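Local coordinates for protein (soluble lytic transglycosylase SLT70) (Escherichia coli, PDB 1QSA) that cleaves the glycosidic bonds between N-acetylmuramic acid and N-acetylglucosamine in peptidoglycan, forming a 1,6-anhydro bond in the muramic acid residue, at residues Q12-W17 with E42-T47; T200-A205 with R234-S239. One frame throughout, in Å; residues are numbered along the deposited sequence.

Contact 1. Residues Q12-W17 with E42-T47; sequences QIKQAW and EYRQIT. With ACT (acetate ion), chain O.
The guanidinium of R44 lies flat on the indole of W17, a cation-pi stack between two helices of the alpha-superhelix. Helix 22-28 comes between them in the chain. The two segments run nearly parallel, at 17°, with their axes 12.9 Å apart, so long side chains must bridge the gap. The R44 side chain does this by being straight. Its CG is anti to the backbone N (chi1 -170°), and the chain stays extended from CG to NE. It slides along the indole in the direction opposite to the ring's own reach. CD sits over the six-membered ring, a CH-pi contact 3.7 Å from that centroid. CZ comes over the five-membered ring, 3.7 Å from its centroid. The two planes are 21° apart. W17 NE1 and R44 NE are 3.4 Å apart, but both are donors and no bond joins them. The partners lie outside the segments: W17 NE1 is hydrogen-bonded to D48, and R44 NH2 forms a salt bridge with D18. Both flat groups of the stack thus also have an acidic partner. The far end of the indole reaches the second helix itself, where W17 CZ2 is 3.6 Å from Q45 N. With W17 replaced by an alanine, the R44 guanidinium would probably lose the surface it stacks on, and D48 the indole N-H. M22 and V25 of helix 22-28 also pack on the tryptophan. K14 turns its end away from R44, and its NZ donates to an acetate ion, probably from the crystallisation liquor, with OXT 2.8 Å away. At the edge of the guanidinium, in its plane, one water accepts from R44 NH2 at 3.3 Å and donates to W17 O at 3.0 Å.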
ATOM      1  N   GLN A  12      22.001  17.595  23.126  1.00 11.60           N
ATOM      2  CA  GLN A  12      23.437  17.858  23.170  1.00 11.64           C
ATOM      3  C   GLN A  12      24.293  16.606  23.039  1.00 12.08           C
ATOM      4  O   GLN A  12      25.321  16.623  22.337  1.00 12.12           O
ATOM      5  CB  GLN A  12      23.777  18.689  24.417  1.00 13.19           C
ATOM      6  CG  GLN A  12      23.201  20.117  24.310  1.00 15.49           C
ATOM      7  CD  GLN A  12      22.891  20.770  25.654  1.00 19.23           C
ATOM      8  OE1 GLN A  12      23.038  20.158  26.717  1.00 18.62           O
ATOM      9  NE2 GLN A  12      22.438  22.027  25.606  1.00 22.31           N
ATOM     10  N   ILE A  13      23.874  15.507  23.661  1.00 11.00           N
ATOM     11  CA  ILE A  13      24.656  14.279  23.563  1.00 11.03           C
ATOM     12  C   ILE A  13      24.600  13.724  22.133  1.00 12.64           C
ATOM     13  O   ILE A  13      25.582  13.190  21.637  1.00 13.74           O
ATOM     14  CB  ILE A  13      24.250  13.223  24.628  1.00 10.90           C
ATOM     15  CG1 ILE A  13      25.371  12.193  24.803  1.00 11.11           C
ATOM     16  CG2 ILE A  13      22.944  12.523  24.252  1.00 11.35           C
ATOM     17  CD1 ILE A  13      25.101  11.187  25.920  1.00 11.28           C
ATOM     18  N   LYS A  14      23.465  13.896  21.463  1.00 12.49           N
ATOM     19  CA  LYS A  14      23.316  13.425  20.082  1.00 11.69           C
ATOM     20  C   LYS A  14      24.199  14.256  19.152  1.00 13.36           C
ATOM     21  O   LYS A  14      24.800  13.727  18.222  1.00 13.97           O
ATOM     22  CB  LYS A  14      21.854  13.506  19.644  1.00 12.19           C
ATOM     23  CG  LYS A  14      21.010  12.395  20.227  1.00 12.91           C
ATOM     24  CD  LYS A  14      19.519  12.657  20.012  1.00 14.12           C
ATOM     25  CE  LYS A  14      19.139  12.675  18.534  1.00 14.30           C
ATOM     26  NZ  LYS A  14      17.652  12.819  18.376  1.00 17.75           N
ATOM     27  N   GLN A  15      24.275  15.558  19.410  1.00 11.69           N
ATOM     28  CA  GLN A  15      25.114  16.450  18.616  1.00 13.95           C
ATOM     29  C   GLN A  15      26.581  16.013  18.771  1.00 13.16           C
ATOM     30  O   GLN A  15      27.309  15.926  17.785  1.00 14.06           O
ATOM     31  CB  GLN A  15      24.931  17.889  19.094  1.00 14.59           C
ATOM     32  CG  GLN A  15      25.797  18.931  18.390  1.00 21.57           C
ATOM     33  CD  GLN A  15      25.558  20.341  18.948  1.00 26.58           C
ATOM     34  OE1 GLN A  15      25.667  20.573  20.159  1.00 29.15           O
ATOM     35  NE2 GLN A  15      25.227  21.280  18.070  1.00 29.69           N
ATOM     36  N   ALA A  16      26.998  15.727  20.005  1.00 11.98           N
ATOM     37  CA  ALA A  16      28.370  15.291  20.264  1.00 13.04           C
ATOM     38  C   ALA A  16      28.653  13.951  19.581  1.00 14.44           C
ATOM     39  O   ALA A  16      29.692  13.778  18.938  1.00 14.89           O
ATOM     40  CB  ALA A  16      28.618  15.169  21.776  1.00 14.44           C
ATOM     41  N   TRP A  17      27.723  13.008  19.736  1.00 12.66           N
ATOM     42  CA  TRP A  17      27.839  11.668  19.164  1.00 14.65           C
ATOM     43  C   TRP A  17      27.934  11.729  17.634  1.00 15.02           C
ATOM     44  O   TRP A  17      28.750  11.022  17.037  1.00 16.20           O
ATOM     45  CB  TRP A  17      26.625  10.836  19.586  1.00 14.15           C
ATOM     46  CG  TRP A  17      26.852   9.360  19.746  1.00 15.23           C
ATOM     47  CD1 TRP A  17      27.571   8.529  18.927  1.00 13.88           C
ATOM     48  CD2 TRP A  17      26.266   8.527  20.752  1.00 14.85           C
ATOM     49  NE1 TRP A  17      27.448   7.227  19.359  1.00 15.05           N
ATOM     50  CE2 TRP A  17      26.654   7.198  20.476  1.00 15.47           C
ATOM     51  CE3 TRP A  17      25.440   8.777  21.858  1.00 14.85           C
ATOM     52  CZ2 TRP A  17      26.245   6.117  21.267  1.00 15.90           C
ATOM     53  CZ3 TRP A  17      25.031   7.705  22.644  1.00 14.33           C
ATOM     54  CH2 TRP A  17      25.434   6.388  22.345  1.00 14.00           C
ATOM     55  N   GLU A  42      21.286   3.709  24.627  1.00 11.05           N
ATOM     56  CA  GLU A  42      21.927   2.432  24.907  1.00 13.45           C
ATOM     57  C   GLU A  42      21.971   1.594  23.634  1.00 13.98           C
ATOM     58  O   GLU A  42      22.970   0.927  23.352  1.00 14.37           O
ATOM     59  CB  GLU A  42      21.145   1.659  25.964  0.56 14.57           C
ATOM     60  CG  GLU A  42      21.175   2.258  27.338  0.56 15.86           C
ATOM     61  CD  GLU A  42      20.421   1.413  28.337  0.56 17.20           C
ATOM     62  OE1 GLU A  42      19.179   1.337  28.241  0.56 18.59           O
ATOM     63  OE2 GLU A  42      21.073   0.818  29.220  0.56 19.81           O
ATOM     64  N   TYR A  43      20.883   1.643  22.864  1.00 11.48           N
ATOM     65  CA  TYR A  43      20.804   0.900  21.616  1.00 12.82           C
ATOM     66  C   TYR A  43      21.891   1.394  20.666  1.00 12.85           C
ATOM     67  O   TYR A  43      22.576   0.590  20.024  1.00 13.28           O
ATOM     68  CB  TYR A  43      19.414   1.069  20.980  1.00 11.92           C
ATOM     69  CG  TYR A  43      19.312   0.478  19.584  1.00 13.08           C
ATOM     70  CD1 TYR A  43      19.066  -0.884  19.394  1.00 13.07           C
ATOM     71  CD2 TYR A  43      19.499   1.279  18.457  1.00 14.23           C
ATOM     72  CE1 TYR A  43      19.010  -1.436  18.101  1.00 14.14           C
ATOM     73  CE2 TYR A  43      19.449   0.740  17.167  1.00 17.72           C
ATOM     74  CZ  TYR A  43      19.203  -0.617  17.000  1.00 16.95           C
ATOM     75  OH  TYR A  43      19.175  -1.131  15.717  1.00 19.13           O
ATOM     76  N   ARG A  44      22.053   2.712  20.584  1.00 12.26           N
ATOM     77  CA  ARG A  44      23.067   3.301  19.711  1.00 12.60           C
ATOM     78  C   ARG A  44      24.464   2.849  20.149  1.00 13.58           C
ATOM     79  O   ARG A  44      25.300   2.489  19.318  1.00 13.73           O
ATOM     80  CB  ARG A  44      22.959   4.835  19.715  1.00 13.64           C
ATOM     81  CG  ARG A  44      23.831   5.494  18.650  1.00 12.66           C
ATOM     82  CD  ARG A  44      23.620   7.017  18.605  1.00 12.44           C
ATOM     83  NE  ARG A  44      24.552   7.666  17.681  1.00 14.73           N
ATOM     84  CZ  ARG A  44      24.469   8.927  17.255  1.00 15.34           C
ATOM     85  NH1 ARG A  44      23.504   9.740  17.662  1.00 13.94           N
ATOM     86  NH2 ARG A  44      25.391   9.390  16.428  1.00 18.31           N
ATOM     87  N   GLN A  45      24.706   2.843  21.454  1.00 13.33           N
ATOM     88  CA  GLN A  45      26.001   2.423  21.997  1.00 13.96           C
ATOM     89  C   GLN A  45      26.291   0.950  21.674  1.00 15.12           C
ATOM     90  O   GLN A  45      27.387   0.598  21.220  1.00 15.07           O
ATOM     91  CB  GLN A  45      25.990   2.626  23.506  1.00 16.54           C
ATOM     92  CG  GLN A  45      27.295   2.333  24.209  1.00 21.12           C
ATOM     93  CD  GLN A  45      27.209   2.730  25.665  1.00 26.06           C
ATOM     94  OE1 GLN A  45      26.587   2.038  26.470  1.00 29.69           O
ATOM     95  NE2 GLN A  45      27.778   3.883  25.999  1.00 29.68           N
ATOM     96  N   ILE A  46      25.302   0.091  21.892  1.00 13.49           N
ATOM     97  CA  ILE A  46      25.483  -1.337  21.633  1.00 14.93           C
ATOM     98  C   ILE A  46      25.751  -1.607  20.156  1.00 15.76           C
ATOM     99  O   ILE A  46      26.701  -2.321  19.806  1.00 16.04           O
ATOM    100  CB  ILE A  46      24.251  -2.131  22.114  1.00 15.14           C
ATOM    101  CG1 ILE A  46      24.162  -2.064  23.638  1.00 14.95           C
ATOM    102  CG2 ILE A  46      24.320  -3.584  21.654  1.00 16.10           C
ATOM    103  CD1 ILE A  46      22.872  -2.666  24.189  1.00 16.98           C
ATOM    104  N   THR A  47      24.944  -1.003  19.290  1.00 14.84           N
ATOM    105  CA  THR A  47      25.089  -1.198  17.846  1.00 16.89           C
ATOM    106  C   THR A  47      26.313  -0.557  17.223  1.00 18.48           C
ATOM    107  O   THR A  47      26.731  -0.957  16.135  1.00 20.43           O
ATOM    108  CB  THR A  47      23.822  -0.806  17.057  1.00 16.89           C
ATOM    109  OG1 THR A  47      23.433   0.543  17.356  1.00 16.75           O
ATOM    110  CG2 THR A  47      22.686  -1.750  17.403  1.00 16.83           C
TER
HETATM  111  C   ACT O 801      16.113   9.426  18.518  1.00 15.88           C
HETATM  112  O   ACT O 801      16.283   9.405  17.283  1.00 16.97           O
HETATM  113  OXT ACT O 801      16.536  10.354  19.233  1.00 14.08           O
HETATM  114  CH3 ACT O 801      15.339   8.293  19.175  1.00 15.28           C
HETATM  115  O   HOH W   1      28.238   9.046  14.885  1.00 45.28           O

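Contact 2. Residues T200-A205 with R234-S239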
ATOM      1  N   THR A 200       7.880 -16.956 -26.839  1.00 18.94           N
ATOM      2  CA  THR A 200       8.222 -18.331 -27.209  1.00 19.55           C
ATOM      3  C   THR A 200       7.160 -19.293 -26.644  1.00 19.24           C
ATOM      4  O   THR A 200       7.293 -20.512 -26.757  1.00 18.35           O
ATOM      5  CB  THR A 200       9.603 -18.756 -26.655  1.00 18.88           C
ATOM      6  OG1 THR A 200       9.616 -18.616 -25.225  1.00 20.29           O
ATOM      7  CG2 THR A 200      10.709 -17.909 -27.249  1.00 20.27           C
ATOM      8  N   VAL A 201       6.085 -18.750 -26.078  1.00 17.52           N
ATOM      9  CA  VAL A 201       5.050 -19.577 -25.461  1.00 18.19           C
ATOM     10  C   VAL A 201       4.417 -20.689 -26.301  1.00 19.07           C
ATOM     11  O   VAL A 201       4.191 -21.783 -25.789  1.00 19.03           O
ATOM     12  CB  VAL A 201       3.942 -18.725 -24.768  1.00 18.17           C
ATOM     13  CG1 VAL A 201       3.119 -17.940 -25.794  1.00 18.05           C
ATOM     14  CG2 VAL A 201       3.052 -19.625 -23.910  1.00 17.95           C
ATOM     15  N   LEU A 202       4.129 -20.435 -27.578  1.00 20.50           N
ATOM     16  CA  LEU A 202       3.528 -21.488 -28.392  1.00 20.80           C
ATOM     17  C   LEU A 202       4.542 -22.605 -28.664  1.00 21.08           C
ATOM     18  O   LEU A 202       4.185 -23.790 -28.648  1.00 21.98           O
ATOM     19  CB  LEU A 202       2.954 -20.925 -29.694  1.00 20.45           C
ATOM     20  CG  LEU A 202       2.136 -21.918 -30.528  1.00 21.94           C
ATOM     21  CD1 LEU A 202       0.998 -22.527 -29.707  1.00 20.92           C
ATOM     22  CD2 LEU A 202       1.582 -21.203 -31.756  1.00 23.39           C
ATOM     23  N   THR A 203       5.803 -22.226 -28.875  1.00 22.27           N
ATOM     24  CA  THR A 203       6.877 -23.200 -29.096  1.00 23.08           C
ATOM     25  C   THR A 203       7.043 -24.013 -27.804  1.00 23.37           C
ATOM     26  O   THR A 203       7.129 -25.241 -27.847  1.00 20.85           O
ATOM     27  CB  THR A 203       8.211 -22.501 -29.445  1.00 24.74           C
ATOM     28  OG1 THR A 203       8.051 -21.758 -30.658  1.00 29.77           O
ATOM     29  CG2 THR A 203       9.320 -23.514 -29.638  1.00 25.13           C
ATOM     30  N   PHE A 204       7.029 -23.320 -26.663  1.00 21.39           N
ATOM     31  CA  PHE A 204       7.146 -23.963 -25.349  1.00 21.15           C
ATOM     32  C   PHE A 204       6.026 -24.999 -25.179  1.00 21.12           C
ATOM     33  O   PHE A 204       6.274 -26.132 -24.779  1.00 21.23           O
ATOM     34  CB  PHE A 204       7.058 -22.898 -24.235  1.00 19.12           C
ATOM     35  CG  PHE A 204       7.028 -23.464 -22.830  1.00 18.67           C
ATOM     36  CD1 PHE A 204       8.219 -23.727 -22.143  1.00 18.55           C
ATOM     37  CD2 PHE A 204       5.812 -23.703 -22.182  1.00 18.39           C
ATOM     38  CE1 PHE A 204       8.197 -24.219 -20.830  1.00 18.21           C
ATOM     39  CE2 PHE A 204       5.776 -24.198 -20.867  1.00 18.27           C
ATOM     40  CZ  PHE A 204       6.974 -24.454 -20.190  1.00 18.20           C
ATOM     41  N   ALA A 205       4.799 -24.596 -25.507  1.00 20.44           N
ATOM     42  CA  ALA A 205       3.619 -25.449 -25.388  1.00 21.38           C
ATOM     43  C   ALA A 205       3.641 -26.683 -26.296  1.00 22.55           C
ATOM     44  O   ALA A 205       3.167 -27.746 -25.916  1.00 21.76           O
ATOM     45  CB  ALA A 205       2.365 -24.633 -25.665  1.00 20.69           C
ATOM     46  N   ARG A 234      -4.899 -13.003 -28.848  1.00 19.42           N
ATOM     47  CA  ARG A 234      -6.255 -13.448 -29.184  1.00 19.86           C
ATOM     48  C   ARG A 234      -6.224 -14.528 -30.262  1.00 19.78           C
ATOM     49  O   ARG A 234      -6.884 -15.556 -30.141  1.00 20.36           O
ATOM     50  CB  ARG A 234      -7.098 -12.257 -29.664  1.00 20.26           C
ATOM     51  CG  ARG A 234      -8.575 -12.568 -29.866  1.00 22.61           C
ATOM     52  CD  ARG A 234      -9.337 -11.350 -30.381  1.00 23.52           C
ATOM     53  NE  ARG A 234      -9.032 -11.091 -31.784  1.00 24.71           N
ATOM     54  CZ  ARG A 234      -9.711 -11.616 -32.798  1.00 27.63           C
ATOM     55  NH1 ARG A 234     -10.748 -12.408 -32.567  1.00 27.20           N
ATOM     56  NH2 ARG A 234      -9.361 -11.338 -34.046  1.00 28.92           N
ATOM     57  N   LEU A 235      -5.397 -14.307 -31.283  1.00 21.92           N
ATOM     58  CA  LEU A 235      -5.269 -15.232 -32.409  1.00 22.60           C
ATOM     59  C   LEU A 235      -4.563 -16.542 -32.074  1.00 24.30           C
ATOM     60  O   LEU A 235      -4.738 -17.547 -32.769  1.00 24.00           O
ATOM     61  CB  LEU A 235      -4.546 -14.541 -33.563  1.00 23.70           C
ATOM     62  CG  LEU A 235      -5.311 -13.393 -34.219  1.00 24.49           C
ATOM     63  CD1 LEU A 235      -4.429 -12.733 -35.258  1.00 24.97           C
ATOM     64  CD2 LEU A 235      -6.606 -13.904 -34.838  1.00 23.89           C
ATOM     65  N   MET A 236      -3.783 -16.533 -30.996  1.00 23.00           N
ATOM     66  CA  MET A 236      -3.037 -17.710 -30.562  1.00 21.79           C
ATOM     67  C   MET A 236      -3.829 -18.733 -29.742  1.00 21.76           C
ATOM     68  O   MET A 236      -3.412 -19.891 -29.626  1.00 21.57           O
ATOM     69  CB  MET A 236      -1.831 -17.260 -29.733  1.00 22.33           C
ATOM     70  CG  MET A 236      -0.893 -18.380 -29.333  1.00 22.94           C
ATOM     71  SD  MET A 236       0.311 -17.842 -28.103  1.00 23.66           S
ATOM     72  CE  MET A 236       1.109 -16.501 -28.958  1.00 22.93           C
ATOM     73  N   ILE A 237      -4.965 -18.326 -29.181  1.00 19.33           N
ATOM     74  CA  ILE A 237      -5.730 -19.225 -28.334  1.00 19.84           C
ATOM     75  C   ILE A 237      -6.019 -20.617 -28.909  1.00 21.58           C
ATOM     76  O   ILE A 237      -5.790 -21.622 -28.231  1.00 22.10           O
ATOM     77  CB  ILE A 237      -7.009 -18.556 -27.770  1.00 19.46           C
ATOM     78  CG1 ILE A 237      -6.622 -17.403 -26.840  1.00 19.51           C
ATOM     79  CG2 ILE A 237      -7.856 -19.575 -27.011  1.00 19.03           C
ATOM     80  CD1 ILE A 237      -7.811 -16.665 -26.221  1.00 19.86           C
ATOM     81  N   PRO A 238      -6.513 -20.705 -30.160  1.00 22.44           N
ATOM     82  CA  PRO A 238      -6.780 -22.052 -30.683  1.00 23.75           C
ATOM     83  C   PRO A 238      -5.541 -22.949 -30.715  1.00 22.95           C
ATOM     84  O   PRO A 238      -5.601 -24.101 -30.278  1.00 23.87           O
ATOM     85  CB  PRO A 238      -7.332 -21.780 -32.087  1.00 24.26           C
ATOM     86  CG  PRO A 238      -8.039 -20.471 -31.922  1.00 24.66           C
ATOM     87  CD  PRO A 238      -7.074 -19.669 -31.048  1.00 24.35           C
ATOM     88  N   SER A 239      -4.422 -22.412 -31.197  1.00 23.37           N
ATOM     89  CA  SER A 239      -3.176 -23.172 -31.278  1.00 24.35           C
ATOM     90  C   SER A 239      -2.665 -23.590 -29.904  1.00 25.26           C
ATOM     91  O   SER A 239      -2.178 -24.711 -29.733  1.00 24.16           O
ATOM     92  CB  SER A 239      -2.097 -22.366 -31.991  1.00 25.37           C
ATOM     93  OG  SER A 239      -2.387 -22.236 -33.371  1.00 30.53           O
TER
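V201 and M236 meet by apolar packing between two nearly parallel helices of the alpha-superhelix, with helix 212-228 between them in the chain. The short segments lie 7° from parallel and their axes are 11.0 Å apart. No hydrogen bond crosses between them, and all the contacts are van der Waals. The first group centres on the thioether. The M236 chain leaves the backbone opposite its own N (chi1 -174°) and bends only at the last torsion. SD comes to 3.6 Å from V201 CG1, and the CE methyl reaches the same branch at 4.0 Å. Thus V201 CG1 touches both ends of the M236 SD-CE bond. L202 CB is a looser neighbour of the sulfur. V201 is buried and also packs on A218 and A221 of helix 212-228, which joins this pair to the helix between. The second group lies one turn further along helix 230-243. Here the branched end of L202 rests on S239, the residue whose CA is nearest to its own. Both leucine methyls touch the serine CB: CD1 is 3.8 Å from S239 CB, and CD2 is 3.9 Å from that same atom.

In the fold
Contact 1 and contact 2 share no helix. Their centres are about 62 Å apart, their nearest atoms about 45 Å apart, and they lie on opposite sides of the chain's centre. They come in series: contact 1 pairs helices 3-18 and 38-48, and contact 2 pairs helices 201-207 and 230-243. Each joins two nearly parallel helices that are next but one in the chain. The intervening helix packs on the first helix in contact 1 and on both in contact 2. The same kind of step thus recurs along the alpha-superhelix, once with a cation-pi stack and once with apolar packing. Both lie away from the predicted active-site glutamate and form part of the helical scaffold.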